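Rhamnogalacturonan endolyase YesW (Bacillus subtilis, PDB 2Z8S) cleaves the rhamnogalacturonan backbone of plant cell-wall pectin at internal rhamnosyl-galacturonosyl bonds by endo-type elimination and requires calcium or manganese for activity. Local coordinates at residues M293-N298 and L307-S312; H536-L541 and A573-P578; G149-D154 and I166-N171; P449-F454 and R471-D476. All blocks are in the same frame, centred on the assembly; numbering follows the deposited sequence.

Interaction 1. Residues M293-N298 and L307-S312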
loop_
_atom_site.group_PDB
_atom_site.type_symbol
_atom_site.label_atom_id
_atom_site.label_comp_id
_atom_site.label_asym_id
_atom_site.label_seq_id
_atom_site.Cartn_x
_atom_site.Cartn_y
_atom_site.Cartn_z
ATOM N N MET A 293 5.244 20.131 -2.115
ATOM C CA MET A 293 6.383 19.750 -2.923
ATOM C C MET A 293 6.442 18.257 -3.203
ATOM O O MET A 293 6.238 17.435 -2.315
ATOM C CB MET A 293 7.673 20.235 -2.277
ATOM C CG MET A 293 7.814 21.742 -2.267
ATOM S SD MET A 293 9.353 22.258 -1.526
ATOM C CE MET A 293 10.526 21.984 -2.858
ATOM N N LEU A 294 6.697 17.920 -4.458
ATOM C CA LEU A 294 6.900 16.540 -4.844
ATOM C C LEU A 294 8.237 16.480 -5.524
ATOM O O LEU A 294 8.439 17.148 -6.528
ATOM C CB LEU A 294 5.835 16.061 -5.837
ATOM C CG LEU A 294 4.386 15.833 -5.421
ATOM C CD1 LEU A 294 3.604 17.088 -5.625
ATOM C CD2 LEU A 294 3.789 14.716 -6.235
ATOM N N VAL A 295 9.149 15.692 -4.979
ATOM C CA VAL A 295 10.385 15.417 -5.671
ATOM C C VAL A 295 10.517 13.927 -5.982
ATOM O O VAL A 295 10.185 13.070 -5.164
ATOM C CB VAL A 295 11.605 15.978 -4.920
ATOM C CG1 VAL A 295 11.616 15.489 -3.521
ATOM C CG2 VAL A 295 12.910 15.596 -5.610
ATOM N N ALA A 296 10.988 13.659 -7.197
ATOM C CA ALA A 296 11.151 12.324 -7.738
ATOM C C ALA A 296 12.607 11.909 -7.730
ATOM O O ALA A 296 13.484 12.712 -8.045
ATOM C CB ALA A 296 10.635 12.293 -9.137
ATOM N N TYR A 297 12.849 10.648 -7.381
ATOM C CA TYR A 297 14.187 10.080 -7.335
ATOM C C TYR A 297 14.262 8.767 -8.085
ATOM O O TYR A 297 13.297 8.000 -8.133
ATOM C CB TYR A 297 14.627 9.791 -5.899
ATOM C CG TYR A 297 14.716 10.989 -4.995
ATOM C CD1 TYR A 297 15.924 11.655 -4.817
ATOM C CD2 TYR A 297 13.597 11.446 -4.297
ATOM C CE1 TYR A 297 16.015 12.750 -3.983
ATOM C CE2 TYR A 297 13.680 12.539 -3.467
ATOM C CZ TYR A 297 14.893 13.181 -3.320
ATOM O OH TYR A 297 14.988 14.261 -2.500
ATOM N N ASN A 298 15.433 8.513 -8.658
ATOM C CA ASN A 298 15.801 7.183 -9.086
ATOM C C ASN A 298 16.901 6.683 -8.181
ATOM O O ASN A 298 17.822 7.424 -7.834
ATOM C CB ASN A 298 16.293 7.192 -10.526
ATOM C CG ASN A 298 15.171 7.237 -11.517
ATOM O OD1 ASN A 298 15.366 7.576 -12.678
ATOM N ND2 ASN A 298 13.979 6.900 -11.069
ATOM N N LEU A 307 15.161 13.491 -9.853
ATOM C CA LEU A 307 14.616 13.525 -11.215
ATOM C C LEU A 307 13.953 14.844 -11.540
ATOM O O LEU A 307 14.129 15.379 -12.628
ATOM C CB LEU A 307 13.602 12.403 -11.449
ATOM C CG LEU A 307 14.020 10.936 -11.588
ATOM C CD1 LEU A 307 12.924 10.188 -12.340
ATOM C CD2 LEU A 307 15.376 10.762 -12.286
ATOM N N TRP A 308 13.148 15.336 -10.608
ATOM C CA TRP A 308 12.518 16.639 -10.731
ATOM C C TRP A 308 11.868 17.020 -9.419
ATOM O O TRP A 308 11.640 16.178 -8.547
ATOM C CB TRP A 308 11.475 16.687 -11.868
ATOM C CG TRP A 308 10.489 15.531 -11.917
ATOM C CD1 TRP A 308 10.488 14.499 -12.812
ATOM C CD2 TRP A 308 9.361 15.307 -11.053
ATOM N NE1 TRP A 308 9.438 13.646 -12.559
ATOM C CE2 TRP A 308 8.733 14.114 -11.484
ATOM C CE3 TRP A 308 8.825 15.992 -9.954
ATOM C CZ2 TRP A 308 7.596 13.593 -10.857
ATOM C CZ3 TRP A 308 7.690 15.468 -9.325
ATOM C CH2 TRP A 308 7.089 14.282 -9.784
ATOM N N THR A 309 11.562 18.302 -9.297
ATOM C CA THR A 309 10.801 18.791 -8.180
ATOM C C THR A 309 9.607 19.543 -8.735
ATOM O O THR A 309 9.724 20.255 -9.729
ATOM C CB THR A 309 11.653 19.712 -7.303
ATOM O OG1 THR A 309 12.904 19.077 -7.039
ATOM C CG2 THR A 309 10.971 19.980 -5.987
ATOM N N LEU A 310 8.449 19.326 -8.128
ATOM C CA LEU A 310 7.328 20.221 -8.307
ATOM C C LEU A 310 7.180 20.977 -6.999
ATOM O O LEU A 310 7.277 20.401 -5.912
ATOM C CB LEU A 310 6.043 19.481 -8.672
ATOM C CG LEU A 310 4.742 20.288 -8.617
ATOM C CD1 LEU A 310 4.838 21.573 -9.404
ATOM C CD2 LEU A 310 3.568 19.469 -9.113
ATOM N N ASP A 311 6.973 22.279 -7.129
ATOM C CA ASP A 311 6.928 23.183 -6.012
ATOM C C ASP A 311 5.728 24.076 -6.248
ATOM O O ASP A 311 5.671 24.770 -7.260
ATOM C CB ASP A 311 8.214 24.003 -5.996
ATOM C CG ASP A 311 8.430 24.727 -4.693
ATOM O OD1 ASP A 311 7.441 25.196 -4.084
ATOM O OD2 ASP A 311 9.601 24.833 -4.280
ATOM N N SER A 312 4.757 24.034 -5.338
ATOM C CA SER A 312 3.530 24.817 -5.472
ATOM C C SER A 312 3.828 26.308 -5.382
ATOM O O SER A 312 3.207 27.120 -6.070
ATOM C CB SER A 312 2.536 24.429 -4.383
ATOM O OG SER A 312 3.044 24.745 -3.098
#

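Interaction 2. Residues H536-L541 and A573-P578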
loop_
_atom_site.group_PDB
_atom_site.type_symbol
_atom_site.label_atom_id
_atom_site.label_comp_id
_atom_site.label_asym_id
_atom_site.label_seq_id
_atom_site.Cartn_x
_atom_site.Cartn_y
_atom_site.Cartn_z
ATOM N N HIS A 536 -12.355 -17.565 -10.768
ATOM C CA HIS A 536 -11.621 -16.581 -11.524
ATOM C C HIS A 536 -10.122 -16.741 -11.369
ATOM O O HIS A 536 -9.601 -16.879 -10.267
ATOM C CB HIS A 536 -12.072 -15.186 -11.136
ATOM C CG HIS A 536 -13.538 -14.975 -11.328
ATOM N ND1 HIS A 536 -14.077 -14.557 -12.526
ATOM C CD2 HIS A 536 -14.581 -15.162 -10.488
ATOM C CE1 HIS A 536 -15.390 -14.479 -12.411
ATOM N NE2 HIS A 536 -15.719 -14.844 -11.186
ATOM N N ARG A 537 -9.436 -16.747 -12.503
ATOM C CA ARG A 537 -7.999 -16.650 -12.505
ATOM C C ARG A 537 -7.596 -15.259 -12.954
ATOM O O ARG A 537 -7.960 -14.814 -14.045
ATOM C CB ARG A 537 -7.373 -17.686 -13.420
ATOM C CG ARG A 537 -5.871 -17.589 -13.385
ATOM C CD ARG A 537 -5.228 -18.697 -14.137
ATOM N NE ARG A 537 -5.425 -18.577 -15.573
ATOM C CZ ARG A 537 -4.794 -19.335 -16.455
ATOM N NH1 ARG A 537 -3.940 -20.258 -16.033
ATOM N NH2 ARG A 537 -5.013 -19.172 -17.751
ATOM N N LEU A 538 -6.863 -14.572 -12.087
ATOM C CA LEU A 538 -6.309 -13.270 -12.411
ATOM C C LEU A 538 -4.845 -13.256 -12.043
ATOM O O LEU A 538 -4.426 -13.865 -11.061
ATOM C CB LEU A 538 -7.045 -12.147 -11.679
ATOM C CG LEU A 538 -8.484 -11.806 -12.081
ATOM C CD1 LEU A 538 -9.142 -11.031 -10.975
ATOM C CD2 LEU A 538 -8.564 -11.028 -13.392
ATOM N N TYR A 539 -4.066 -12.565 -12.857
ATOM C CA TYR A 539 -2.671 -12.360 -12.572
ATOM C C TYR A 539 -2.532 -11.769 -11.189
ATOM O O TYR A 539 -3.329 -10.911 -10.783
ATOM C CB TYR A 539 -2.057 -11.433 -13.608
ATOM C CG TYR A 539 -2.066 -12.028 -14.984
ATOM C CD1 TYR A 539 -1.116 -12.969 -15.349
ATOM C CD2 TYR A 539 -3.031 -11.667 -15.920
ATOM C CE1 TYR A 539 -1.111 -13.531 -16.604
ATOM C CE2 TYR A 539 -3.034 -12.228 -17.197
ATOM C CZ TYR A 539 -2.066 -13.158 -17.524
ATOM O OH TYR A 539 -2.043 -13.728 -18.769
ATOM N N THR A 540 -1.530 -12.253 -10.460
ATOM C CA THR A 540 -1.260 -11.743 -9.129
ATOM C C THR A 540 -1.295 -10.230 -9.198
ATOM O O THR A 540 -0.655 -9.617 -10.073
ATOM C CB THR A 540 0.073 -12.240 -8.541
ATOM O OG1 THR A 540 0.349 -11.504 -7.350
ATOM C CG2 THR A 540 1.230 -12.043 -9.522
ATOM N N LEU A 541 -2.092 -9.647 -8.303
ATOM C CA LEU A 541 -2.300 -8.207 -8.256
ATOM C C LEU A 541 -0.984 -7.472 -8.135
ATOM O O LEU A 541 -0.886 -6.328 -8.553
ATOM C CB LEU A 541 -3.252 -7.829 -7.116
ATOM C CG LEU A 541 -4.709 -8.307 -7.245
ATOM C CD1 LEU A 541 -5.571 -7.783 -6.110
ATOM C CD2 LEU A 541 -5.344 -7.955 -8.608
ATOM N N ALA A 573 -14.119 -6.685 -18.590
ATOM C CA ALA A 573 -13.539 -7.306 -19.779
ATOM C C ALA A 573 -12.371 -8.193 -19.338
ATOM O O ALA A 573 -11.670 -7.846 -18.388
ATOM C CB ALA A 573 -13.058 -6.235 -20.737
ATOM N N GLU A 574 -12.163 -9.332 -19.998
ATOM C CA GLU A 574 -11.036 -10.202 -19.651
ATOM C C GLU A 574 -9.823 -9.326 -19.457
ATOM O O GLU A 574 -9.532 -8.468 -20.294
ATOM C CB GLU A 574 -10.752 -11.230 -20.740
ATOM C CG GLU A 574 -11.547 -12.522 -20.604
ATOM C CD GLU A 574 -11.560 -13.340 -21.897
ATOM O OE1 GLU A 574 -11.654 -12.736 -22.999
ATOM O OE2 GLU A 574 -11.483 -14.590 -21.807
ATOM N N GLN A 575 -9.124 -9.521 -18.348
ATOM C CA GLN A 575 -8.047 -8.611 -17.989
ATOM C C GLN A 575 -6.874 -8.683 -18.966
ATOM O O GLN A 575 -6.550 -9.760 -19.486
ATOM C CB GLN A 575 -7.578 -8.832 -16.549
ATOM C CG GLN A 575 -6.712 -10.056 -16.330
ATOM C CD GLN A 575 -5.690 -9.837 -15.237
ATOM O OE1 GLN A 575 -4.947 -8.852 -15.249
ATOM N NE2 GLN A 575 -5.636 -10.762 -14.290
ATOM N N PRO A 576 -6.247 -7.524 -19.228
ATOM C CA PRO A 576 -5.057 -7.508 -20.084
ATOM C C PRO A 576 -3.926 -8.336 -19.453
ATOM O O PRO A 576 -3.752 -8.301 -18.221
ATOM C CB PRO A 576 -4.674 -6.014 -20.122
ATOM C CG PRO A 576 -5.345 -5.385 -18.867
ATOM C CD PRO A 576 -6.617 -6.175 -18.734
ATOM N N LYS A 577 -3.189 -9.093 -20.272
ATOM C CA LYS A 577 -1.942 -9.705 -19.805
ATOM C C LYS A 577 -0.947 -8.576 -19.494
ATOM O O LYS A 577 -0.688 -7.722 -20.356
ATOM C CB LYS A 577 -1.353 -10.654 -20.848
ATOM C CG LYS A 577 -0.292 -11.577 -20.271
ATOM C CD LYS A 577 0.972 -11.601 -21.099
ATOM C CE LYS A 577 1.922 -12.635 -20.537
ATOM N NZ LYS A 577 3.339 -12.198 -20.555
ATOM N N PRO A 578 -0.402 -8.549 -18.262
ATOM C CA PRO A 578 0.457 -7.418 -17.930
ATOM C C PRO A 578 1.680 -7.332 -18.839
ATOM O O PRO A 578 2.308 -8.348 -19.174
ATOM C CB PRO A 578 0.861 -7.677 -16.474
ATOM C CG PRO A 578 0.592 -9.090 -16.234
ATOM C CD PRO A 578 -0.525 -9.492 -17.137
#

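Interaction 3. Residues G149-D154 and I166-N171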
loop_
_atom_site.group_PDB
_atom_site.type_symbol
_atom_site.label_atom_id
_atom_site.label_comp_id
_atom_site.label_asym_id
_atom_site.label_seq_id
_atom_site.Cartn_x
_atom_site.Cartn_y
_atom_site.Cartn_z
ATOM N N GLY A 149 8.909 8.213 21.157
ATOM C CA GLY A 149 9.965 7.209 21.142
ATOM C C GLY A 149 10.485 6.932 19.744
ATOM O O GLY A 149 9.897 7.353 18.745
ATOM N N ASP A 150 11.597 6.215 19.671
ATOM C CA ASP A 150 12.246 5.945 18.396
ATOM C C ASP A 150 11.366 5.126 17.485
ATOM O O ASP A 150 10.750 4.162 17.913
ATOM C CB ASP A 150 13.556 5.192 18.606
ATOM C CG ASP A 150 14.553 5.978 19.404
ATOM O OD1 ASP A 150 14.603 7.215 19.227
ATOM O OD2 ASP A 150 15.288 5.362 20.211
ATOM N N VAL A 151 11.319 5.519 16.220
ATOM C CA VAL A 151 10.720 4.695 15.189
ATOM C C VAL A 151 11.705 3.570 14.866
ATOM O O VAL A 151 12.906 3.797 14.755
ATOM C CB VAL A 151 10.391 5.518 13.926
ATOM C CG1 VAL A 151 9.662 4.665 12.891
ATOM C CG2 VAL A 151 9.546 6.724 14.289
ATOM N N LEU A 152 11.180 2.354 14.761
ATOM C CA LEU A 152 11.960 1.174 14.422
ATOM C C LEU A 152 11.333 0.488 13.223
ATOM O O LEU A 152 10.131 0.256 13.193
ATOM C CB LEU A 152 12.011 0.207 15.600
ATOM C CG LEU A 152 12.524 0.762 16.931
ATOM C CD1 LEU A 152 12.514 -0.304 17.988
ATOM C CD2 LEU A 152 13.921 1.306 16.770
ATOM N N ILE A 153 12.149 0.192 12.222
ATOM C CA ILE A 153 11.695 -0.546 11.075
ATOM C C ILE A 153 12.390 -1.884 11.158
ATOM O O ILE A 153 13.607 -1.945 11.248
ATOM C CB ILE A 153 12.050 0.155 9.745
ATOM C CG1 ILE A 153 11.648 1.635 9.768
ATOM C CG2 ILE A 153 11.413 -0.559 8.567
ATOM C CD1 ILE A 153 10.200 1.895 9.962
ATOM N N ASP A 154 11.608 -2.956 11.171
ATOM C CA ASP A 154 12.165 -4.296 11.148
ATOM C C ASP A 154 11.907 -4.885 9.791
ATOM O O ASP A 154 10.994 -4.450 9.079
ATOM C CB ASP A 154 11.496 -5.180 12.188
ATOM C CG ASP A 154 11.996 -4.931 13.572
ATOM O OD1 ASP A 154 12.831 -4.042 13.758
ATOM O OD2 ASP A 154 11.543 -5.619 14.500
ATOM N N ILE A 166 16.163 -1.254 11.666
ATOM C CA ILE A 166 16.649 0.106 11.513
ATOM C C ILE A 166 16.017 0.946 12.603
ATOM O O ILE A 166 14.801 0.990 12.711
ATOM C CB ILE A 166 16.312 0.687 10.146
ATOM C CG1 ILE A 166 17.169 0.019 9.076
ATOM C CG2 ILE A 166 16.554 2.203 10.136
ATOM C CD1 ILE A 166 16.612 0.192 7.702
ATOM N N ASN A 167 16.844 1.566 13.437
ATOM C CA ASN A 167 16.362 2.510 14.434
ATOM C C ASN A 167 16.526 3.919 13.897
ATOM O O ASN A 167 17.645 4.409 13.775
ATOM C CB ASN A 167 17.119 2.357 15.752
ATOM C CG ASN A 167 16.584 3.265 16.849
ATOM O OD1 ASN A 167 15.978 4.306 16.584
ATOM N ND2 ASN A 167 16.811 2.872 18.093
ATOM N N LEU A 168 15.419 4.570 13.570
ATOM C CA LEU A 168 15.480 5.913 13.001
ATOM C C LEU A 168 15.993 6.942 13.981
ATOM O O LEU A 168 16.502 7.976 13.579
ATOM C CB LEU A 168 14.140 6.330 12.403
ATOM C CG LEU A 168 14.003 5.688 11.028
ATOM C CD1 LEU A 168 12.984 4.575 11.071
ATOM C CD2 LEU A 168 13.616 6.728 10.022
ATOM N N GLY A 169 15.859 6.639 15.270
ATOM C CA GLY A 169 16.477 7.430 16.336
ATOM C C GLY A 169 15.717 8.668 16.756
ATOM O O GLY A 169 14.597 8.918 16.304
ATOM N N LYS A 170 16.359 9.453 17.613
ATOM C CA LYS A 170 15.739 10.603 18.264
ATOM C C LYS A 170 15.252 11.689 17.326
ATOM O O LYS A 170 14.348 12.435 17.678
ATOM C CB LYS A 170 16.697 11.222 19.280
ATOM C CG LYS A 170 18.068 11.619 18.713
ATOM C CD LYS A 170 18.894 12.373 19.744
ATOM C CE LYS A 170 19.060 11.602 21.061
ATOM N NZ LYS A 170 19.973 10.445 20.895
ATOM N N ASN A 171 15.841 11.787 16.141
ATOM C CA ASN A 171 15.567 12.931 15.269
ATOM C C ASN A 171 14.495 12.731 14.203
ATOM O O ASN A 171 14.204 13.620 13.403
ATOM C CB ASN A 171 16.864 13.471 14.692
ATOM C CG ASN A 171 17.788 13.976 15.766
ATOM O OD1 ASN A 171 18.958 13.625 15.793
ATOM N ND2 ASN A 171 17.260 14.781 16.677
HETATM O O HOH W 1 12.488 7.662 15.315
#

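Interaction 4. Residues P449-F454 and R471-D476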
loop_
_atom_site.group_PDB
_atom_site.type_symbol
_atom_site.label_atom_id
_atom_site.label_comp_id
_atom_site.label_asym_id
_atom_site.label_seq_id
_atom_site.Cartn_x
_atom_site.Cartn_y
_atom_site.Cartn_z
ATOM N N PRO A 449 -21.930 0.950 3.107
ATOM C CA PRO A 449 -21.210 -0.088 3.852
ATOM C C PRO A 449 -20.801 0.424 5.218
ATOM O O PRO A 449 -20.440 1.595 5.340
ATOM C CB PRO A 449 -19.971 -0.334 2.998
ATOM C CG PRO A 449 -20.379 0.089 1.638
ATOM C CD PRO A 449 -21.259 1.266 1.836
ATOM N N SER A 450 -20.862 -0.449 6.227
ATOM C CA SER A 450 -20.539 -0.095 7.616
ATOM C C SER A 450 -19.121 0.459 7.833
ATOM O O SER A 450 -18.831 1.032 8.882
ATOM C CB SER A 450 -20.792 -1.291 8.542
ATOM O OG SER A 450 -19.936 -2.370 8.226
ATOM N N SER A 451 -18.243 0.271 6.847
ATOM C CA SER A 451 -16.930 0.908 6.836
ATOM C C SER A 451 -16.709 1.758 5.588
ATOM O O SER A 451 -17.288 1.506 4.524
ATOM C CB SER A 451 -15.819 -0.119 6.955
ATOM O OG SER A 451 -15.883 -1.055 5.903
ATOM N N THR A 452 -15.883 2.785 5.752
ATOM C CA THR A 452 -15.421 3.607 4.651
ATOM C C THR A 452 -13.925 3.702 4.850
ATOM O O THR A 452 -13.361 4.776 5.119
ATOM C CB THR A 452 -16.056 4.989 4.663
ATOM O OG1 THR A 452 -17.396 4.883 5.153
ATOM C CG2 THR A 452 -16.083 5.566 3.257
ATOM N N ASN A 453 -13.296 2.537 4.737
ATOM C CA ASN A 453 -11.874 2.403 4.976
ATOM C C ASN A 453 -11.180 1.743 3.783
ATOM O O ASN A 453 -10.838 2.416 2.816
ATOM C CB ASN A 453 -11.647 1.615 6.269
ATOM C CG ASN A 453 -10.208 1.642 6.725
ATOM O OD1 ASN A 453 -9.379 2.379 6.185
ATOM N ND2 ASN A 453 -9.900 0.836 7.728
ATOM N N PHE A 454 -10.993 0.428 3.858
ATOM C CA PHE A 454 -10.373 -0.342 2.795
ATOM C C PHE A 454 -11.399 -1.148 2.032
ATOM O O PHE A 454 -12.441 -1.524 2.570
ATOM C CB PHE A 454 -9.369 -1.333 3.382
ATOM C CG PHE A 454 -7.984 -0.792 3.538
ATOM C CD1 PHE A 454 -7.766 0.511 3.989
ATOM C CD2 PHE A 454 -6.889 -1.602 3.271
ATOM C CE1 PHE A 454 -6.477 1.012 4.151
ATOM C CE2 PHE A 454 -5.599 -1.127 3.430
ATOM C CZ PHE A 454 -5.392 0.196 3.876
ATOM N N ARG A 471 -11.692 -6.476 10.738
ATOM C CA ARG A 471 -12.851 -7.013 10.056
ATOM C C ARG A 471 -12.748 -6.900 8.552
ATOM O O ARG A 471 -12.234 -5.917 8.016
ATOM C CB ARG A 471 -14.132 -6.308 10.505
ATOM C CG ARG A 471 -14.437 -6.393 11.999
ATOM C CD ARG A 471 -15.778 -5.746 12.322
ATOM N NE ARG A 471 -16.106 -4.644 11.407
ATOM C CZ ARG A 471 -15.706 -3.379 11.554
ATOM N NH1 ARG A 471 -14.942 -3.034 12.593
ATOM N NH2 ARG A 471 -16.067 -2.460 10.653
ATOM N N ILE A 472 -13.251 -7.932 7.887
ATOM C CA ILE A 472 -13.548 -7.867 6.478
ATOM C C ILE A 472 -15.052 -8.030 6.347
ATOM O O ILE A 472 -15.627 -8.989 6.855
ATOM C CB ILE A 472 -12.806 -8.957 5.683
ATOM C CG1 ILE A 472 -11.294 -8.693 5.713
ATOM C CG2 ILE A 472 -13.326 -9.003 4.257
ATOM C CD1 ILE A 472 -10.454 -9.901 5.464
ATOM N N ASP A 473 -15.687 -7.069 5.696
ATOM C CA ASP A 473 -17.123 -7.105 5.512
ATOM C C ASP A 473 -17.468 -7.220 4.033
ATOM O O ASP A 473 -16.650 -6.918 3.159
ATOM C CB ASP A 473 -17.789 -5.862 6.116
ATOM C CG ASP A 473 -17.602 -5.753 7.628
ATOM O OD1 ASP A 473 -17.669 -6.783 8.333
ATOM O OD2 ASP A 473 -17.391 -4.618 8.112
ATOM N N LYS A 474 -18.684 -7.675 3.762
ATOM C CA LYS A 474 -19.185 -7.782 2.403
ATOM C C LYS A 474 -20.464 -6.956 2.319
ATOM O O LYS A 474 -21.286 -6.972 3.234
ATOM C CB LYS A 474 -19.451 -9.247 2.068
ATOM C CG LYS A 474 -20.286 -9.490 0.828
ATOM C CD LYS A 474 -19.426 -9.614 -0.401
ATOM C CE LYS A 474 -20.129 -10.425 -1.467
ATOM N NZ LYS A 474 -19.177 -10.720 -2.558
ATOM N N TRP A 475 -20.617 -6.224 1.226
ATOM C CA TRP A 475 -21.803 -5.416 1.024
ATOM C C TRP A 475 -22.912 -6.228 0.371
ATOM O O TRP A 475 -22.740 -6.762 -0.728
ATOM C CB TRP A 475 -21.462 -4.200 0.174
ATOM C CG TRP A 475 -22.608 -3.343 -0.167
ATOM C CD1 TRP A 475 -23.124 -3.133 -1.405
ATOM C CD2 TRP A 475 -23.382 -2.550 0.735
ATOM N NE1 TRP A 475 -24.176 -2.246 -1.340
ATOM C CE2 TRP A 475 -24.361 -1.876 -0.036
ATOM C CE3 TRP A 475 -23.346 -2.339 2.120
ATOM C CZ2 TRP A 475 -25.296 -1.005 0.531
ATOM C CZ3 TRP A 475 -24.279 -1.478 2.684
ATOM C CH2 TRP A 475 -25.238 -0.814 1.886
ATOM N N ASP A 476 -24.038 -6.318 1.075
ATOM C CA ASP A 476 -25.264 -6.896 0.541
ATOM C C ASP A 476 -25.996 -5.832 -0.278
ATOM O O ASP A 476 -26.851 -5.122 0.244
ATOM C CB ASP A 476 -26.146 -7.394 1.690
ATOM C CG ASP A 476 -27.180 -8.411 1.246
ATOM O OD1 ASP A 476 -27.717 -8.300 0.115
ATOM O OD2 ASP A 476 -27.459 -9.325 2.053
HETATM O O HOH W 2 -17.831 -2.622 6.263
#

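Interaction 1. Residues M293-N298 and L307-S312
Leu294 and Leu310 exchange backbone hydrogen bonds, the straighter running from Leu310 N to Leu294 O at 2.7 Å with 171° at the hydrogen. Further along, the carbonyl of Ala296 takes Leu307 N at 2.6 Å, while Ala296 N turns to Trp308 O. One residue thus faces two, and with the helix-like psi of Leu307 (-45°) this is consistent with a classic beta bulge. In Trp308 CG stands between the backbone N and the carbonyl carbon (chi1 47°), and Ala296 CB sits over the centre of the six-membered ring, a CH-pi contact of 3.7 Å to the centroid. Leu294 O meets the edge of the same ring near its plane, 3.3 Å from Trp308 CZ3. On the other face of the sheet Met293 and Asp311 run alongside each other, pointing the same way. The thioether chain bends at its last torsion and brings Met293 CE to 3.3 Å from Asp311 OD2, whereas Asp311 OD1 bonds to Ser313 OG. At the far end the Leu307 and Asn298 side chains cross at about a right angle, Leu307 CD2 lying 3.2 Å from Asn298 OD1. Asn298 ND2 bonds to Ser281 OG of strand 281-286, which flanks 293-298 on its second edge. Leu294 and Trp308 pack on strands 340-343 and 346-348 of the next sheet, Leu310 on Val348, and Trp308 NE1 bonds to the carbonyl of His350, a calcium-binding residue.

Interaction 2. Residues H536-L541 and A573-P578
The Tyr539 ring takes Pro578 on one face and Gln575 CD at its edge. Pro578 CD stands over the ring centre, 3.6 Å from the centroid and only 13° off the normal. Gln575 approaches from the rim, its CD in the plane of the ring and 3.3 Å from Tyr539 CD2. The amide is turned 78° against the ring, so the two flat groups meet almost perpendicularly. Gln575 reaches this place from a chain bent at chi2, and its CG also rests 3.6 Å from Leu538 CD2, which makes the aliphatic part of the side chain a wedge between Leu538 and Tyr539. Farther out along the phenol, Lys577 lays its CG 3.2 Å from Tyr539 OH. Both polar ends look elsewhere: Tyr539 OH bonds to the carbonyl of Glu31, and Lys577 NZ to that of Gly29. Phe27 stacks with the Tyr539 ring, and Thr540 pairs with Phe27 through the backbone. From Gln575 to Pro578 the backbone keeps the extended polyproline II conformation, and Pro578 on Tyr539 is a proline-aromatic CH-pi contact. The arrangement gathers two loops of the C-terminal family 11 domain against residues of the N-terminal beta-sheet region, beside the calcium site that includes Asp510 and Arg512.

Interaction 3. Residues G149-D154 and I166-N171
Asp150 and Asn167 meet obliquely, carboxylate and amide planes turned 59° from each other, with Asn167 OD1 lying 3.3 Å from Asp150 CB. The same amide is flanked by Leu152, whose CD2 presses on Asn167 CG at 3.3 Å. A chi1 of -176° sets Asn167 CG anti to the backbone N and beside the carbonyl carbon, from where OD1 receives a weak, bent bond from Gly169 N, as in an Asx turn. On the side of Ile153, Leu168 CD1 slants across both Ile153 and Val151, touching Ile153 CG1 at 3.5 Å and Val151 CG1 at 3.8 Å. The two segments belong to a beta hairpin, strands 152-156 and 162-167, with 162-167 the edge strand of a five-stranded propeller sheet. Ile153 and Ile166 form its hydrogen-bonded pair, with Ile166 N reaching Ile153 O at 2.7 Å. Beyond the bond from Leu168 N to Val151 O a water bridges the backbones, accepting from Val151 N and donating to Gly169 O, each 2.6 Å away. Here Asp150 points its OD1 at the peptide of Gly169 and Lys170, 3.1 Å from Gly169 C. Asp150 and Lys170 both bind carbohydrate, together with Gly201 and Arg218. Ile153 and Leu168 reach Met196 of strand 193-198, while Leu152 packs against Trp134 within its own sheet.

Interaction 4. Residues P449-F454 and R471-D476
One water joins Ser450, Ser451 and Asp473: it donates to Asp473 OD2 at 2.8 Å and shares hydrogen bonds with Ser450 OG at 2.9 Å and Ser451 OG at 2.5 Å. It bridges a loop that enters a four-stranded antiparallel sheet of the beta-propeller and 471-476, an inner strand of that sheet. The two hydroxyls reach the water from consecutive residues, and both side chains have OG between the backbone N and the carbonyl carbon (chi1 64° and 58°). Ser450 OG and Asp473 OD2 are themselves 3.4 Å apart at a poor angle, so the water makes the link they do not make directly. Asp473 OD2 also forms a salt bridge within its own strand, Arg471 NE standing 3.5 Å away. Cation and water together would probably keep this carboxylate negatively charged. The rest of the Arg471 guanidinium passes Ser451 CB loosely. From Ser451 onward the loop approaches the substrate site: Ser451 O accepts from Trp431 NE1, and Thr452 O from NH1 of Arg415, a substrate-binding residue that the loop backbone probably helps to position. At the other end of the contact Trp475 carries its indole under Pro449, crossing the pyrrolidine at about a right angle. Strand neighbour Ser482 and the loop residue Ile421 touch both members of this pair. Pro449 CD makes a CH-pi contact, 4.3 Å from the centroid of the Trp475 six-membered ring. Pro449 CG lies 3.8 Å above the indole plane, offset toward the rim, while Pro449 N comes within 3.4 Å of Trp475 CZ3.

In the fold
From the N terminus the contacts follow one another in the order 3, 1, 4, 2, and none nests in or crosses another. Interaction 3 closes a hairpin over 11 residues at the edge of the sheet that begins at 102-103. Interaction 1 closes a second hairpin over 8 residues in the sheet that runs from strand 268-273 to strand 303-311. Interaction 4 closes a 16-residue span and fastens the loop before strand 454-456 to the third strand of its own sheet. Interaction 2 spans 31 residues, including helix 545-552, and draws together late loops beside the N-terminal region. Interactions 2 and 4 are nearest neighbours, about 10 Å between closest atoms; the centres of 2 and 3 lie about 39 Å apart.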